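PDB 6RW0: protein angel homolog 2 from Homo sapiens, which acts as a 2',3'-cyclic phosphatase of the CCR4 deadenylase family and probably binds the 3'-untranslated regions of mRNA. Local coordinates for residues G172-L177 against A215-V220; N291-V296 against Q331-L336; N154-F159 against A211-E216; S149-N154 against L176-I181. All coordinates share one frame; numbering follows the deposited sequence. Where two conformers were deposited one is given.

Contact 1: residues G172-L177 against A215-V220. With K (potassium ion), chain C.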
loop_
_atom_site.group_PDB
_atom_site.type_symbol
_atom_site.label_atom_id
_atom_site.label_comp_id
_atom_site.label_asym_id
_atom_site.label_seq_id
_atom_site.Cartn_x
_atom_site.Cartn_y
_atom_site.Cartn_z
ATOM N N GLY A 172 -8.799 4.015 -2.255
ATOM C CA GLY A 172 -7.621 3.814 -3.072
ATOM C C GLY A 172 -7.537 4.903 -4.122
ATOM O O GLY A 172 -8.455 5.713 -4.282
ATOM N N LEU A 173 -6.428 4.898 -4.857
ATOM C CA LEU A 173 -6.201 5.899 -5.893
ATOM C C LEU A 173 -5.328 5.268 -6.963
ATOM O O LEU A 173 -4.360 4.574 -6.637
ATOM C CB LEU A 173 -5.533 7.152 -5.325
ATOM C CG LEU A 173 -5.341 8.312 -6.299
ATOM C CD1 LEU A 173 -6.632 8.847 -6.848
ATOM C CD2 LEU A 173 -4.568 9.419 -5.566
ATOM N N VAL A 174 -5.692 5.476 -8.225
ATOM C CA VAL A 174 -4.967 4.914 -9.362
ATOM C C VAL A 174 -4.683 6.049 -10.332
ATOM O O VAL A 174 -5.610 6.740 -10.772
ATOM C CB VAL A 174 -5.762 3.795 -10.058
ATOM C CG1 VAL A 174 -4.959 3.216 -11.207
ATOM C CG2 VAL A 174 -6.150 2.709 -9.046
ATOM N N LEU A 175 -3.412 6.261 -10.655
ATOM C CA LEU A 175 -3.040 7.235 -11.669
ATOM C C LEU A 175 -2.529 6.498 -12.895
ATOM O O LEU A 175 -1.912 5.434 -12.789
ATOM C CB LEU A 175 -1.939 8.190 -11.193
ATOM C CG LEU A 175 -2.163 9.015 -9.927
ATOM C CD1 LEU A 175 -1.098 10.114 -9.807
ATOM C CD2 LEU A 175 -3.546 9.612 -9.826
ATOM N N LEU A 176 -2.770 7.075 -14.061
ATOM C CA LEU A 176 -2.137 6.620 -15.287
ATOM C C LEU A 176 -1.172 7.718 -15.711
ATOM O O LEU A 176 -1.584 8.871 -15.879
ATOM C CB LEU A 176 -3.170 6.332 -16.366
ATOM C CG LEU A 176 -2.570 5.593 -17.561
ATOM C CD1 LEU A 176 -2.100 4.174 -17.240
ATOM C CD2 LEU A 176 -3.589 5.558 -18.691
ATOM N N LEU A 177 0.102 7.359 -15.807
ATOM C CA LEU A 177 1.200 8.314 -16.058
ATOM C C LEU A 177 1.897 8.013 -17.382
ATOM O O LEU A 177 2.046 6.876 -17.691
ATOM C CB LEU A 177 2.231 8.218 -14.932
ATOM C CG LEU A 177 1.730 8.458 -13.516
ATOM C CD1 LEU A 177 2.875 8.322 -12.538
ATOM C CD2 LEU A 177 1.090 9.821 -13.374
ATOM N N ALA A 215 -10.087 -4.159 -9.689
ATOM C CA ALA A 215 -10.979 -3.860 -10.807
ATOM C C ALA A 215 -10.676 -2.493 -11.406
ATOM O O ALA A 215 -10.684 -2.330 -12.625
ATOM C CB ALA A 215 -12.436 -3.936 -10.357
ATOM N N GLU A 216 -10.403 -1.490 -10.567
ATOM C CA GLU A 216 -10.052 -0.185 -11.115
ATOM C C GLU A 216 -8.764 -0.277 -11.926
ATOM O O GLU A 216 -8.670 0.279 -13.027
ATOM C CB GLU A 216 -9.924 0.851 -10.000
ATOM C CG GLU A 216 -9.749 2.259 -10.527
ATOM C CD GLU A 216 -11.023 2.853 -11.073
ATOM O OE1 GLU A 216 -12.127 2.353 -10.754
ATOM O OE2 GLU A 216 -10.926 3.837 -11.823
ATOM N N ILE A 217 -7.764 -0.991 -11.406
ATOM C CA ILE A 217 -6.513 -1.167 -12.141
ATOM C C ILE A 217 -6.761 -1.863 -13.470
ATOM O O ILE A 217 -6.192 -1.482 -14.505
ATOM C CB ILE A 217 -5.486 -1.937 -11.291
ATOM C CG1 ILE A 217 -5.121 -1.125 -10.055
ATOM C CG2 ILE A 217 -4.263 -2.262 -12.137
ATOM C CD1 ILE A 217 -4.289 -1.906 -9.041
ATOM N N SER A 218 -7.602 -2.892 -13.467
ATOM C CA SER A 218 -7.865 -3.604 -14.711
ATOM C C SER A 218 -8.465 -2.690 -15.767
ATOM O O SER A 218 -8.196 -2.863 -16.963
ATOM C CB SER A 218 -8.804 -4.771 -14.454
ATOM O OG SER A 218 -9.212 -5.327 -15.683
ATOM N N SER A 219 -9.271 -1.718 -15.363
ATOM C CA SER A 219 -9.846 -0.806 -16.338
ATOM C C SER A 219 -8.841 0.253 -16.777
ATOM O O SER A 219 -8.754 0.574 -17.972
ATOM C CB SER A 219 -11.092 -0.162 -15.750
ATOM O OG SER A 219 -11.747 0.583 -16.751
ATOM N N VAL A 220 -8.086 0.812 -15.832
ATOM C CA VAL A 220 -7.185 1.914 -16.154
ATOM C C VAL A 220 -5.973 1.434 -16.941
ATOM O O VAL A 220 -5.515 2.119 -17.863
ATOM C CB VAL A 220 -6.781 2.628 -14.853
ATOM C CG1 VAL A 220 -5.704 3.670 -15.124
ATOM C CG2 VAL A 220 -7.989 3.252 -14.188
HETATM K K K C . -10.889 0.368 -19.583
HETATM O O HOH W 1 -9.668 0.768 -21.969
#
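Val174 and Val220 meet where helix 203-220 lies on strand 171-179, part of a helical layer against one sheet of the DNase I-like alpha/beta sandwich of the endonuclease/exonuclease/phosphatase family. The two short segments run nearly parallel, at 12°, with axes 9.2 Å apart, and branched aliphatic side chains fill the interval. Val174 uses both of its methyls. With CG1 trans to the backbone N (chi1 -178°), that methyl is carried against Val220, CG1 to CG1 at 4.0 Å, and the two valines slide past each other in opposite senses. The other methyl, CG2, turns to the preceding helical turn, where it touches Glu216 CG at 3.9 Å and Ile217 CG1 at 4.1 Å, crossing the isoleucine at about a right angle. Glu216 thus offers only its aliphatic stem to the strand: a bend at chi2 (75°) takes its carboxylate elsewhere, toward Tyr294. Val220 CG1 serves two partners, since Leu176 CB rests on it at 3.9 Å as well. Leu173 and Leu175, alternating with these residues, project to the opposite side of the strand, onto Ile141 and Phe143 of the other sheet. The helix also binds a potassium ion, through Ser219 O at 2.7 Å and Ser219 OG at 3.0 Å, and the same ion takes a water.

Contact 2: residues N291-V296 against Q331-L336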
loop_
_atom_site.group_PDB
_atom_site.type_symbol
_atom_site.label_atom_id
_atom_site.label_comp_id
_atom_site.label_asym_id
_atom_site.label_seq_id
_atom_site.Cartn_x
_atom_site.Cartn_y
_atom_site.Cartn_z
ATOM N N ASN A 291 -13.125 -12.747 -11.146
ATOM C CA ASN A 291 -11.799 -12.440 -11.709
ATOM C C ASN A 291 -11.398 -10.992 -11.363
ATOM O O ASN A 291 -10.451 -10.539 -11.953
ATOM C CB ASN A 291 -11.771 -12.704 -13.209
ATOM C CG ASN A 291 -11.995 -14.158 -13.545
ATOM O OD1 ASN A 291 -11.781 -15.027 -12.733
ATOM N ND2 ASN A 291 -12.429 -14.414 -14.756
ATOM N N CYS A 292 -12.152 -10.292 -10.506
ATOM C CA CYS A 292 -11.806 -8.945 -10.042
ATOM C C CYS A 292 -11.781 -7.931 -11.184
ATOM O O CYS A 292 -10.925 -7.041 -11.231
ATOM C CB CYS A 292 -10.504 -8.923 -9.235
ATOM S SG CYS A 292 -10.619 -9.875 -7.709
ATOM N N VAL A 293 -12.721 -8.066 -12.115
ATOM C CA VAL A 293 -12.921 -7.061 -13.153
ATOM C C VAL A 293 -14.339 -6.521 -13.063
ATOM O O VAL A 293 -15.266 -7.208 -12.631
ATOM C CB VAL A 293 -12.629 -7.581 -14.574
ATOM C CG1 VAL A 293 -11.202 -8.078 -14.652
ATOM C CG2 VAL A 293 -13.602 -8.660 -14.977
ATOM N N TYR A 294 -14.513 -5.270 -13.468
ATOM C CA TYR A 294 -15.860 -4.736 -13.543
ATOM C C TYR A 294 -16.683 -5.542 -14.546
ATOM O O TYR A 294 -16.177 -5.984 -15.579
ATOM C CB TYR A 294 -15.812 -3.285 -14.006
ATOM C CG TYR A 294 -15.243 -2.305 -13.011
ATOM C CD1 TYR A 294 -15.711 -2.253 -11.712
ATOM C CD2 TYR A 294 -14.248 -1.407 -13.381
ATOM C CE1 TYR A 294 -15.208 -1.348 -10.806
ATOM C CE2 TYR A 294 -13.744 -0.489 -12.475
ATOM C CZ TYR A 294 -14.229 -0.472 -11.192
ATOM O OH TYR A 294 -13.755 0.415 -10.247
ATOM N N GLU A 295 -17.973 -5.698 -14.248
ATOM C CA GLU A 295 -18.902 -6.398 -15.122
ATOM C C GLU A 295 -20.220 -5.637 -15.183
ATOM O O GLU A 295 -20.594 -4.905 -14.260
ATOM C CB GLU A 295 -19.103 -7.857 -14.675
ATOM C CG GLU A 295 -19.752 -7.990 -13.314
ATOM C CD GLU A 295 -19.840 -9.419 -12.813
ATOM O OE1 GLU A 295 -19.445 -10.350 -13.547
ATOM O OE2 GLU A 295 -20.311 -9.604 -11.671
ATOM N N VAL A 296 -20.901 -5.789 -16.309
ATOM C CA VAL A 296 -22.235 -5.233 -16.460
ATOM C C VAL A 296 -23.173 -6.041 -15.580
ATOM O O VAL A 296 -23.282 -7.263 -15.736
ATOM C CB VAL A 296 -22.676 -5.303 -17.924
ATOM C CG1 VAL A 296 -24.110 -4.828 -18.047
ATOM C CG2 VAL A 296 -21.740 -4.495 -18.813
ATOM N N GLN A 331 -9.880 -14.937 -8.663
ATOM C CA GLN A 331 -8.759 -14.819 -9.580
ATOM C C GLN A 331 -8.553 -13.347 -9.908
ATOM O O GLN A 331 -9.455 -12.527 -9.734
ATOM C CB GLN A 331 -9.017 -15.604 -10.876
ATOM C CG GLN A 331 -9.157 -17.123 -10.697
ATOM C CD GLN A 331 -10.566 -17.602 -10.307
ATOM O OE1 GLN A 331 -10.712 -18.658 -9.690
ATOM N NE2 GLN A 331 -11.596 -16.853 -10.693
ATOM N N HIS A 332 -7.346 -13.011 -10.367
ATOM C CA HIS A 332 -7.104 -11.757 -11.068
ATOM C C HIS A 332 -6.211 -12.079 -12.259
ATOM O O HIS A 332 -5.627 -13.167 -12.343
ATOM C CB HIS A 332 -6.553 -10.633 -10.178
ATOM C CG HIS A 332 -5.153 -10.850 -9.714
ATOM N ND1 HIS A 332 -4.075 -10.887 -10.573
ATOM C CD2 HIS A 332 -4.650 -11.016 -8.470
ATOM C CE1 HIS A 332 -2.969 -11.083 -9.877
ATOM N NE2 HIS A 332 -3.292 -11.170 -8.599
ATOM N N HIS A 333 -6.114 -11.133 -13.198
ATOM C CA HIS A 333 -5.434 -11.377 -14.463
ATOM C C HIS A 333 -4.054 -10.740 -14.552
ATOM O O HIS A 333 -3.488 -10.672 -15.651
ATOM C CB HIS A 333 -6.287 -10.867 -15.625
ATOM C CG HIS A 333 -7.599 -11.567 -15.763
ATOM N ND1 HIS A 333 -7.706 -12.938 -15.780
ATOM C CD2 HIS A 333 -8.856 -11.084 -15.903
ATOM C CE1 HIS A 333 -8.976 -13.274 -15.934
ATOM N NE2 HIS A 333 -9.693 -12.169 -16.007
ATOM N N PHE A 334 -3.495 -10.291 -13.437
ATOM C CA PHE A 334 -2.189 -9.651 -13.453
ATOM C C PHE A 334 -1.095 -10.668 -13.133
ATOM O O PHE A 334 -1.354 -11.775 -12.663
ATOM C CB PHE A 334 -2.129 -8.490 -12.461
ATOM C CG PHE A 334 -3.251 -7.503 -12.607
ATOM C CD1 PHE A 334 -3.461 -6.827 -13.798
ATOM C CD2 PHE A 334 -4.095 -7.247 -11.547
ATOM C CE1 PHE A 334 -4.507 -5.914 -13.927
ATOM C CE2 PHE A 334 -5.137 -6.331 -11.666
ATOM C CZ PHE A 334 -5.345 -5.671 -12.863
ATOM N N SER A 335 0.149 -10.271 -13.396
ATOM C CA SER A 335 1.338 -11.040 -13.036
ATOM C C SER A 335 2.187 -10.114 -12.172
ATOM O O SER A 335 2.976 -9.312 -12.687
ATOM C CB SER A 335 2.073 -11.499 -14.275
ATOM O OG SER A 335 3.235 -12.225 -13.925
ATOM N N LEU A 336 2.006 -10.211 -10.856
ATOM C CA LEU A 336 2.610 -9.282 -9.914
ATOM C C LEU A 336 3.651 -9.963 -9.042
ATOM O O LEU A 336 3.427 -11.063 -8.526
ATOM C CB LEU A 336 1.551 -8.697 -8.988
ATOM C CG LEU A 336 0.444 -7.946 -9.711
ATOM C CD1 LEU A 336 -0.679 -7.561 -8.752
ATOM C CD2 LEU A 336 1.009 -6.706 -10.385
HETATM O O HOH W 2 -8.156 -9.051 -13.054
#
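Two irregular loops, one leading toward strand 329-331 and the other leaving it, meet at Asn291 and Gln331. In the conformer described, Gln331 NE2 donates to Asn291 OD1 over 2.7 Å, arriving nearly along the C=O axis (172°) although the N-H itself is somewhat bent; the two amide planes stand 75° apart. Gln331 has a second conformer, so this link may not be permanent. In addition, Gln331 O receives a CA-H...O contact from Asn291 CA at 3.1 Å. The His333 ring reaches the other loop: its NE2 lies 3.5 Å from Asn291 CB, and its CD2 meets Val293 CG1 at 4.0 Å, both approaches oblique to the ring. A water completes the join, donating to Asn291 O and accepting from His333 N, each at 2.9 Å. With Asn291 cut back to alanine, the Gln331 amide would probably lose this acceptor and be freer to turn. The preceding residue, His332, is fixed at both ring nitrogens, ND1 accepting from Phe334 N in the ring plane while NE2 bonds to Ile249 O. The joined loops cover helix 203-220, with Cys292 on Ala211, Val293 on Ser218 and Phe334 on Ile217, and also reach helix 244-251 at Phe248 and strand 231-236 at Ile231.

Contact 3: residues N154-F159 against A211-E216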
loop_
_atom_site.group_PDB
_atom_site.type_symbol
_atom_site.label_atom_id
_atom_site.label_comp_id
_atom_site.label_asym_id
_atom_site.label_seq_id
_atom_site.Cartn_x
_atom_site.Cartn_y
_atom_site.Cartn_z
ATOM N N ASN A 154 -7.910 8.423 -10.960
ATOM C CA ASN A 154 -8.982 7.441 -10.811
ATOM C C ASN A 154 -9.118 7.071 -9.345
ATOM O O ASN A 154 -8.515 6.095 -8.874
ATOM C CB ASN A 154 -8.691 6.240 -11.702
ATOM C CG ASN A 154 -8.380 6.660 -13.133
ATOM O OD1 ASN A 154 -9.286 6.854 -13.928
ATOM N ND2 ASN A 154 -7.103 6.832 -13.446
ATOM N N PRO A 155 -9.901 7.833 -8.590
ATOM C CA PRO A 155 -10.112 7.503 -7.177
ATOM C C PRO A 155 -11.000 6.283 -7.026
ATOM O O PRO A 155 -11.836 5.980 -7.877
ATOM C CB PRO A 155 -10.806 8.755 -6.627
ATOM C CG PRO A 155 -11.611 9.290 -7.824
ATOM C CD PRO A 155 -10.677 9.024 -9.009
ATOM N N VAL A 156 -10.857 5.606 -5.886
ATOM C CA VAL A 156 -11.684 4.460 -5.536
ATOM C C VAL A 156 -12.195 4.673 -4.117
ATOM O O VAL A 156 -11.395 4.876 -3.190
ATOM C CB VAL A 156 -10.888 3.148 -5.612
ATOM C CG1 VAL A 156 -11.796 1.961 -5.420
ATOM C CG2 VAL A 156 -10.140 3.028 -6.937
ATOM N N GLU A 157 -13.511 4.634 -3.937
ATOM C CA GLU A 157 -14.125 4.651 -2.610
ATOM C C GLU A 157 -14.620 3.250 -2.292
ATOM O O GLU A 157 -15.444 2.697 -3.037
ATOM C CB GLU A 157 -15.298 5.630 -2.554
ATOM C CG GLU A 157 -14.858 7.072 -2.651
ATOM C CD GLU A 157 -15.987 8.082 -2.597
ATOM O OE1 GLU A 157 -17.182 7.695 -2.647
ATOM O OE2 GLU A 157 -15.660 9.285 -2.506
ATOM N N PHE A 158 -14.134 2.668 -1.194
ATOM C CA PHE A 158 -14.599 1.336 -0.834
ATOM C C PHE A 158 -15.934 1.365 -0.099
ATOM O O PHE A 158 -16.592 0.323 -0.004
ATOM C CB PHE A 158 -13.555 0.579 -0.002
ATOM C CG PHE A 158 -12.204 0.422 -0.684
ATOM C CD1 PHE A 158 -12.101 0.106 -2.033
ATOM C CD2 PHE A 158 -11.040 0.568 0.041
ATOM C CE1 PHE A 158 -10.856 -0.042 -2.637
ATOM C CE2 PHE A 158 -9.815 0.417 -0.552
ATOM C CZ PHE A 158 -9.720 0.124 -1.901
ATOM N N PHE A 159 -16.345 2.524 0.361
ATOM C CA PHE A 159 -17.643 2.652 1.051
ATOM C C PHE A 159 -18.768 2.626 0.009
ATOM O O PHE A 159 -18.755 3.462 -0.868
ATOM C CB PHE A 159 -17.733 3.960 1.834
ATOM C CG PHE A 159 -19.066 4.160 2.494
ATOM C CD1 PHE A 159 -19.464 3.340 3.517
ATOM C CD2 PHE A 159 -19.942 5.117 2.037
ATOM C CE1 PHE A 159 -20.705 3.493 4.101
ATOM C CE2 PHE A 159 -21.180 5.273 2.631
ATOM C CZ PHE A 159 -21.561 4.448 3.649
ATOM N N ALA A 211 -10.445 -6.344 -4.166
ATOM C CA ALA A 211 -11.055 -6.607 -5.467
ATOM C C ALA A 211 -11.467 -5.307 -6.151
ATOM O O ALA A 211 -11.342 -5.172 -7.374
ATOM C CB ALA A 211 -12.264 -7.526 -5.295
ATOM N N MET A 212 -11.974 -4.343 -5.380
ATOM C CA MET A 212 -12.364 -3.059 -5.953
ATOM C C MET A 212 -11.154 -2.315 -6.505
ATOM O O MET A 212 -11.227 -1.724 -7.587
ATOM C CB MET A 212 -13.097 -2.234 -4.899
ATOM C CG MET A 212 -14.458 -2.806 -4.560
ATOM S SD MET A 212 -15.195 -2.130 -3.054
ATOM C CE MET A 212 -15.858 -0.685 -3.671
ATOM N N LEU A 213 -10.033 -2.327 -5.781
ATOM C CA LEU A 213 -8.817 -1.711 -6.313
ATOM C C LEU A 213 -8.345 -2.435 -7.569
ATOM O O LEU A 213 -8.000 -1.805 -8.579
ATOM C CB LEU A 213 -7.709 -1.723 -5.263
ATOM C CG LEU A 213 -6.444 -0.963 -5.666
ATOM C CD1 LEU A 213 -6.722 0.528 -5.754
ATOM C CD2 LEU A 213 -5.333 -1.257 -4.683
ATOM N N LEU A 214 -8.319 -3.769 -7.527
ATOM C CA LEU A 214 -7.878 -4.536 -8.689
ATOM C C LEU A 214 -8.774 -4.290 -9.898
ATOM O O LEU A 214 -8.284 -4.219 -11.036
ATOM C CB LEU A 214 -7.813 -6.027 -8.357
ATOM C CG LEU A 214 -6.755 -6.435 -7.337
ATOM C CD1 LEU A 214 -6.891 -7.919 -7.027
ATOM C CD2 LEU A 214 -5.332 -6.120 -7.792
ATOM N N ALA A 215 -10.087 -4.159 -9.689
ATOM C CA ALA A 215 -10.979 -3.860 -10.807
ATOM C C ALA A 215 -10.676 -2.493 -11.406
ATOM O O ALA A 215 -10.684 -2.330 -12.625
ATOM C CB ALA A 215 -12.436 -3.936 -10.357
ATOM N N GLU A 216 -10.403 -1.490 -10.567
ATOM C CA GLU A 216 -10.052 -0.185 -11.115
ATOM C C GLU A 216 -8.764 -0.277 -11.926
ATOM O O GLU A 216 -8.670 0.279 -13.027
ATOM C CB GLU A 216 -9.924 0.851 -10.000
ATOM C CG GLU A 216 -9.749 2.259 -10.527
ATOM C CD GLU A 216 -11.023 2.853 -11.073
ATOM O OE1 GLU A 216 -12.127 2.353 -10.754
ATOM O OE2 GLU A 216 -10.926 3.837 -11.823
HETATM O O HOH W 3 -13.426 3.767 -8.525
#
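Glu216 OE1 is gripped by two groups: a water 2.9 Å away donates to it and also donates to Pro155 O at 2.8 Å, and the hydroxyl of Tyr294 forms a further hydrogen bond. The bridge spans a helix-on-sheet interface of the DNase I-like sandwich, in which strand 154-157 and helix 211-216 run in nearly opposite directions (159°). Close to the bridged carboxylate the stem of Glu216 packs alongside Val156, CG to Val156 CG2 at 3.7 Å, and OE2 lies over Asn154 CB. The Asn154 amide points its ND2 elsewhere, to Val174 O among others, and the carboxylate plane is tilted against it rather than paired with it. Farther along, beyond the end of the strand, the interface becomes mainly apolar in its side chains. Phe158 has CG anti to its carbonyl carbon, an orientation that brings the ring back to the helix even though the CB bond does not aim there. Its CD1 meets Met212 CB at 3.8 Å, its CZ reaches Leu213 CB, and Met212 SD makes an oblique Met-aromatic contact, 5.2 Å from the ring centroid and 67° off the normal. Replacing Phe158 by a serine would probably open a gap beside Met212 and Leu213 and deprive the sulfur of its aromatic neighbour. The methionine chain itself bends at chi3 (82°), which sets its terminal methyl against the backbone of the other segment: Met212 CE ends 3.7 Å from Phe158 CA and 3.5 Å from Glu157 O.

Contact 4: residues S149-N154 against L176-I181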
loop_
_atom_site.group_PDB
_atom_site.type_symbol
_atom_site.label_atom_id
_atom_site.label_comp_id
_atom_site.label_asym_id
_atom_site.label_seq_id
_atom_site.Cartn_x
_atom_site.Cartn_y
_atom_site.Cartn_z
ATOM N N SER A 149 4.014 12.811 -17.370
ATOM C CA SER A 149 2.780 13.564 -17.518
ATOM C C SER A 149 1.612 12.733 -17.003
ATOM O O SER A 149 1.642 11.499 -17.019
ATOM C CB SER A 149 2.493 13.910 -18.981
ATOM O OG SER A 149 3.481 14.775 -19.521
ATOM N N LEU A 150 0.565 13.416 -16.569
ATOM C CA LEU A 150 -0.602 12.759 -16.002
ATOM C C LEU A 150 -1.635 12.517 -17.091
ATOM O O LEU A 150 -2.083 13.462 -17.748
ATOM C CB LEU A 150 -1.180 13.668 -14.929
ATOM C CG LEU A 150 -2.404 13.181 -14.169
ATOM C CD1 LEU A 150 -2.166 11.841 -13.514
ATOM C CD2 LEU A 150 -2.747 14.264 -13.159
ATOM N N LEU A 151 -2.039 11.259 -17.257
ATOM C CA LEU A 151 -3.090 10.932 -18.211
ATOM C C LEU A 151 -4.468 10.857 -17.557
ATOM O O LEU A 151 -5.456 11.301 -18.153
ATOM C CB LEU A 151 -2.783 9.609 -18.915
ATOM C CG LEU A 151 -1.464 9.596 -19.691
ATOM C CD1 LEU A 151 -1.271 8.257 -20.376
ATOM C CD2 LEU A 151 -1.439 10.717 -20.704
ATOM N N SER A 152 -4.563 10.282 -16.361
ATOM C CA SER A 152 -5.851 10.200 -15.690
ATOM C C SER A 152 -5.670 9.985 -14.196
ATOM O O SER A 152 -4.666 9.429 -13.739
ATOM C CB SER A 152 -6.728 9.084 -16.271
ATOM O OG SER A 152 -6.149 7.815 -16.068
ATOM N N VAL A 153 -6.680 10.436 -13.454
ATOM C CA VAL A 153 -6.767 10.290 -12.007
ATOM C C VAL A 153 -8.040 9.516 -11.710
ATOM O O VAL A 153 -9.131 9.919 -12.133
ATOM C CB VAL A 153 -6.797 11.665 -11.318
ATOM C CG1 VAL A 153 -6.838 11.484 -9.795
ATOM C CG2 VAL A 153 -5.616 12.510 -11.757
ATOM N N ASN A 154 -7.910 8.423 -10.960
ATOM C CA ASN A 154 -8.982 7.441 -10.811
ATOM C C ASN A 154 -9.118 7.071 -9.345
ATOM O O ASN A 154 -8.515 6.095 -8.874
ATOM C CB ASN A 154 -8.691 6.240 -11.702
ATOM C CG ASN A 154 -8.380 6.660 -13.133
ATOM O OD1 ASN A 154 -9.286 6.854 -13.928
ATOM N ND2 ASN A 154 -7.103 6.832 -13.446
ATOM N N LEU A 176 -2.770 7.075 -14.061
ATOM C CA LEU A 176 -2.137 6.620 -15.287
ATOM C C LEU A 176 -1.172 7.718 -15.711
ATOM O O LEU A 176 -1.584 8.871 -15.879
ATOM C CB LEU A 176 -3.170 6.332 -16.366
ATOM C CG LEU A 176 -2.570 5.593 -17.561
ATOM C CD1 LEU A 176 -2.100 4.174 -17.240
ATOM C CD2 LEU A 176 -3.589 5.558 -18.691
ATOM N N LEU A 177 0.102 7.359 -15.807
ATOM C CA LEU A 177 1.200 8.314 -16.058
ATOM C C LEU A 177 1.897 8.013 -17.382
ATOM O O LEU A 177 2.046 6.876 -17.691
ATOM C CB LEU A 177 2.231 8.218 -14.932
ATOM C CG LEU A 177 1.730 8.458 -13.516
ATOM C CD1 LEU A 177 2.875 8.322 -12.538
ATOM C CD2 LEU A 177 1.090 9.821 -13.374
ATOM N N GLN A 178 2.310 9.039 -18.110
ATOM C CA GLN A 178 3.052 8.866 -19.368
ATOM C C GLN A 178 4.512 9.230 -19.089
ATOM O O GLN A 178 4.762 10.373 -18.771
ATOM C CB GLN A 178 2.478 9.746 -20.468
ATOM C CG GLN A 178 3.182 9.536 -21.796
ATOM C CD GLN A 178 3.058 8.119 -22.279
ATOM O OE1 GLN A 178 2.005 7.524 -22.213
ATOM N NE2 GLN A 178 4.151 7.547 -22.728
ATOM N N PRO A 179 5.471 8.298 -19.198
ATOM C CA PRO A 179 6.872 8.639 -19.028
ATOM C C PRO A 179 7.283 9.740 -20.019
ATOM O O PRO A 179 6.886 9.664 -21.123
ATOM C CB PRO A 179 7.599 7.328 -19.320
ATOM C CG PRO A 179 6.595 6.285 -18.953
ATOM C CD PRO A 179 5.277 6.872 -19.399
ATOM N N LYS A 180 8.062 10.719 -19.572
ATOM C CA LYS A 180 8.514 11.846 -20.413
ATOM C C LYS A 180 9.822 11.483 -21.103
ATOM O O LYS A 180 10.851 11.771 -20.542
ATOM C CB LYS A 180 8.717 13.079 -19.543
ATOM C CG LYS A 180 7.462 13.880 -19.311
ATOM C CD LYS A 180 7.726 15.282 -18.900
ATOM C CE LYS A 180 6.447 15.993 -18.560
ATOM N NZ LYS A 180 6.699 17.307 -17.946
ATOM N N ILE A 181 9.752 10.869 -22.274
ATOM C CA ILE A 181 10.931 10.492 -23.106
ATOM C C ILE A 181 10.578 10.701 -24.584
ATOM O O ILE A 181 9.382 10.856 -24.868
ATOM C CB ILE A 181 11.392 9.051 -22.829
ATOM C CG1 ILE A 181 10.277 8.034 -23.021
ATOM C CG2 ILE A 181 12.000 8.906 -21.454
ATOM C CD1 ILE A 181 10.613 6.726 -22.413
#
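Leu151 and Ser152 both face Leu176, so this antiparallel pairing of strands 148-157 and 171-179 contains a classic beta bulge. Its tight part is the backbone. Ser149 and Gln178 form a hydrogen-bonded pair, with Ser149 N to Gln178 O at 2.9 Å and Gln178 N to Ser149 O at 2.8 Å. At the bulge, Leu176 O takes two donors, Leu151 N at 2.8 Å and, weakly, Ser152 N at 3.3 Å, and the register resumes with Leu176 N on Ser152 O at 3.0 Å. In the non-hydrogen-bonded pair between them, Leu150 CD1 touches Leu177 CD2 at 3.8 Å; Leu177 continues inward to Phe143, whereas Leu150 lies on His125 and Glu127.

The side carrying Leu151 and Gln178 is the more open to solvent, although these side chains still cover one another. The extra residue of the bulge, Leu151, is exposed; its CG stands anti to the carbonyl carbon (chi1 -59°), which lays the side chain back over the neighbouring strand, where CD1 meets Leu176 CD2 at 3.9 Å and also nears the Gln178 side chain. At the outer end, the extended Lys180 passes Ser149 with its methylenes, CE beside the hydroxyl, while its NZ goes on to His145 O; the Gln178 amide likewise reaches beyond the pair, to Cys186 O. Within the bulged strand, Asn154 ND2 donates almost straight to Ser152 OG at 3.0 Å. The chemistry implies that alignment here rests chiefly on main-chain bonds, with leucine methyls packing around the bulge.

Contacts 1 and 3 are two halves of one helix-on-sheet layer, their centres about 8 Å apart: helix 203-220 runs along two neighbouring strands, and Glu216 takes part in both. Contact 4 joins those same two strands farther along, its centre about 11 Å from that of contact 1 and about 19 Å from that of contact 3, with which it shares Asn154. Contact 2 sits on another side of the helix, its centre about 12 Å from those of contacts 1 and 3, and touches them where Tyr294 OH lies 2.6 Å from Glu216 OE1. The potassium ion held at Ser219 gives a common reference: the side chains of Glu216, Asn154 and Val293 lie about 8, 9 and 10 Å from it. Contacts 2 and 4 do not touch.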